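Local coordinates for glucose-1-phosphate uridylyltransferase (Sphingomonas elodea, PDB 2UX8), which probably catalyses the transfer of the uridylyl group from UTP to alpha-D-glucose 1-phosphate, giving UDP-glucose and diphosphate, at residues Asp174-Arg178 and Tyr179-Thr183. Residues are numbered along the deposited sequence; the frame is centred on the assembly and turned at random.
With G1P (1-O-phosphono-alpha-D-glucopyranose), chain K.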
# COMPACT_ATOMS: atom_id res chain seq x y z
N ASP C 174 -4.96 -42.71 -1.96
CA ASP C 174 -3.74 -42.05 -2.43
C ASP C 174 -3.71 -40.57 -2.09
O ASP C 174 -2.79 -39.86 -2.47
CB ASP C 174 -3.57 -42.24 -3.95
CG ASP C 174 -4.80 -42.82 -4.63
OD1 ASP C 174 -5.49 -43.65 -4.02
OD2 ASP C 174 -5.06 -42.46 -5.80
N GLN C 175 -4.71 -40.13 -1.33
CA GLN C 175 -4.84 -38.73 -0.94
C GLN C 175 -4.54 -38.48 0.53
O GLN C 175 -4.25 -37.36 0.94
CB GLN C 175 -6.27 -38.26 -1.20
CG GLN C 175 -6.34 -37.00 -2.02
CD GLN C 175 -5.77 -37.22 -3.39
OE1 GLN C 175 -6.39 -37.88 -4.23
NE2 GLN C 175 -4.58 -36.69 -3.64
N THR C 176 -4.63 -39.54 1.32
CA THR C 176 -4.43 -39.47 2.76
C THR C 176 -3.14 -38.82 3.28
O THR C 176 -3.14 -38.21 4.35
CB THR C 176 -4.58 -40.86 3.38
OG1 THR C 176 -5.94 -41.29 3.26
CG2 THR C 176 -4.21 -40.86 4.84
N HIS C 177 -2.05 -38.94 2.54
CA HIS C 177 -0.78 -38.38 2.98
C HIS C 177 -0.74 -36.85 2.91
O HIS C 177 0.26 -36.24 3.29
CB HIS C 177 0.36 -38.95 2.14
CG HIS C 177 0.35 -38.48 0.72
ND1 HIS C 177 1.09 -37.40 0.29
CD2 HIS C 177 -0.37 -38.89 -0.35
CE1 HIS C 177 0.84 -37.17 -0.98
NE2 HIS C 177 -0.05 -38.06 -1.40
N ARG C 178 -1.82 -36.23 2.43
CA ARG C 178 -1.87 -34.78 2.30
C ARG C 178 -2.66 -34.09 3.40
O ARG C 178 -2.65 -32.86 3.50
CB ARG C 178 -2.50 -34.38 0.97
CG ARG C 178 -2.09 -35.20 -0.23
CD ARG C 178 -2.94 -34.82 -1.43
NE ARG C 178 -2.64 -33.48 -1.90
CZ ARG C 178 -3.47 -32.71 -2.59
NH1 ARG C 178 -4.68 -33.17 -2.90
NH2 ARG C 178 -3.10 -31.50 -2.98
N TYR C 179 -3.36 -34.86 4.21
CA TYR C 179 -4.18 -34.26 5.26
C TYR C 179 -3.85 -34.82 6.62
O TYR C 179 -3.03 -35.73 6.76
CB TYR C 179 -5.66 -34.53 5.01
CG TYR C 179 -6.19 -34.23 3.62
CD1 TYR C 179 -5.82 -35.00 2.52
CD2 TYR C 179 -7.11 -33.19 3.41
CE1 TYR C 179 -6.37 -34.77 1.26
CE2 TYR C 179 -7.65 -32.95 2.16
CZ TYR C 179 -7.28 -33.74 1.09
OH TYR C 179 -7.84 -33.51 -0.15
N GLY C 180 -4.50 -34.27 7.64
CA GLY C 180 -4.33 -34.77 8.98
C GLY C 180 -5.38 -35.85 9.00
O GLY C 180 -6.50 -35.63 8.53
N ILE C 181 -5.05 -37.03 9.52
CA ILE C 181 -6.02 -38.11 9.52
C ILE C 181 -6.59 -38.42 10.89
O ILE C 181 -5.88 -38.41 11.90
CB ILE C 181 -5.42 -39.37 8.89
CG1 ILE C 181 -5.15 -39.11 7.41
CG2 ILE C 181 -6.37 -40.55 9.05
CD1 ILE C 181 -6.41 -38.75 6.61
N ILE C 182 -7.88 -38.71 10.92
CA ILE C 182 -8.58 -39.02 12.15
C ILE C 182 -8.74 -40.52 12.40
O ILE C 182 -8.94 -41.30 11.47
CB ILE C 182 -10.00 -38.42 12.14
CG1 ILE C 182 -9.91 -36.90 11.95
CG2 ILE C 182 -10.74 -38.79 13.41
CD1 ILE C 182 -11.26 -36.24 11.70
N THR C 183 -8.63 -40.90 13.67
CA THR C 183 -8.82 -42.28 14.10
C THR C 183 -10.23 -42.20 14.68
O THR C 183 -10.42 -41.71 15.79
CB THR C 183 -7.80 -42.66 15.19
OG1 THR C 183 -6.48 -42.51 14.67
CG2 THR C 183 -8.00 -44.09 15.64
C1 G1P K . -3.88 -28.19 7.32
C2 G1P K . -3.87 -29.16 8.52
C3 G1P K . -4.25 -30.56 8.01
C4 G1P K . -5.65 -30.49 7.41
C5 G1P K . -5.61 -29.48 6.24
C6 G1P K . -7.02 -29.38 5.62
O1 G1P K . -2.87 -28.61 6.37
O2 G1P K . -2.57 -29.18 9.09
O3 G1P K . -4.25 -31.47 9.10
O4 G1P K . -6.02 -31.78 6.93
O5 G1P K . -5.21 -28.17 6.72
O6 G1P K . -7.02 -28.45 4.54
P G1P K . -2.71 -27.51 5.19
O1P G1P K . -2.37 -26.17 5.75
O2P G1P K . -1.56 -27.99 4.18
O3P G1P K . -4.08 -27.39 4.35
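The carbonyl oxygen of Q175 meets two groups: R178 N donates a hydrogen bond to Q175 O at 3.1 Å, closing a turn over Q175-R178, and the Y179 ring turns its edge to the same oxygen, with Q175 O in the ring plane, 3.2 Å from Y179 CD1. A second, overlapping turn over T176-Y179 is closed by a weak bond from Y179 N to T176 O that is long (3.4 Å) but nearly straight, at 168°. The tyrosine ring is folded back against the turns because its CG is anti to its carbonyl carbon (chi1 -49°). Along the ring, CE1 also meets the aliphatic part of Q175, 4.0 Å from its CG, with the glutamine amide plane steeply inclined to the ring at 75°. R178 adds its CB beside Y179 CD1. T176 crosses I181 at about a right angle, its methyl CG2 lying 3.2 Å from I181 CG1, while P201 and A206 also touch the threonine. Replacing Y179 by an alanine removes the ring and is likely to leave the Q175 carbonyl and CG without the edge they now face and to open a gap beside R178 CB. From the exit of the turns, G180 N donates a hydrogen bond to O4 of G1P at 3.0 Å, and Y179 CB lies 3.4 Å from G1P O4. E199 and V212 bind the same ligand, and V212 also pairs with G180 through the backbone. Y179 and G180, at the end of the turns that lead into strand 181-188, thus contribute to the glucose 1-phosphate pocket of this GT-A-type nucleotidyltransferase fold.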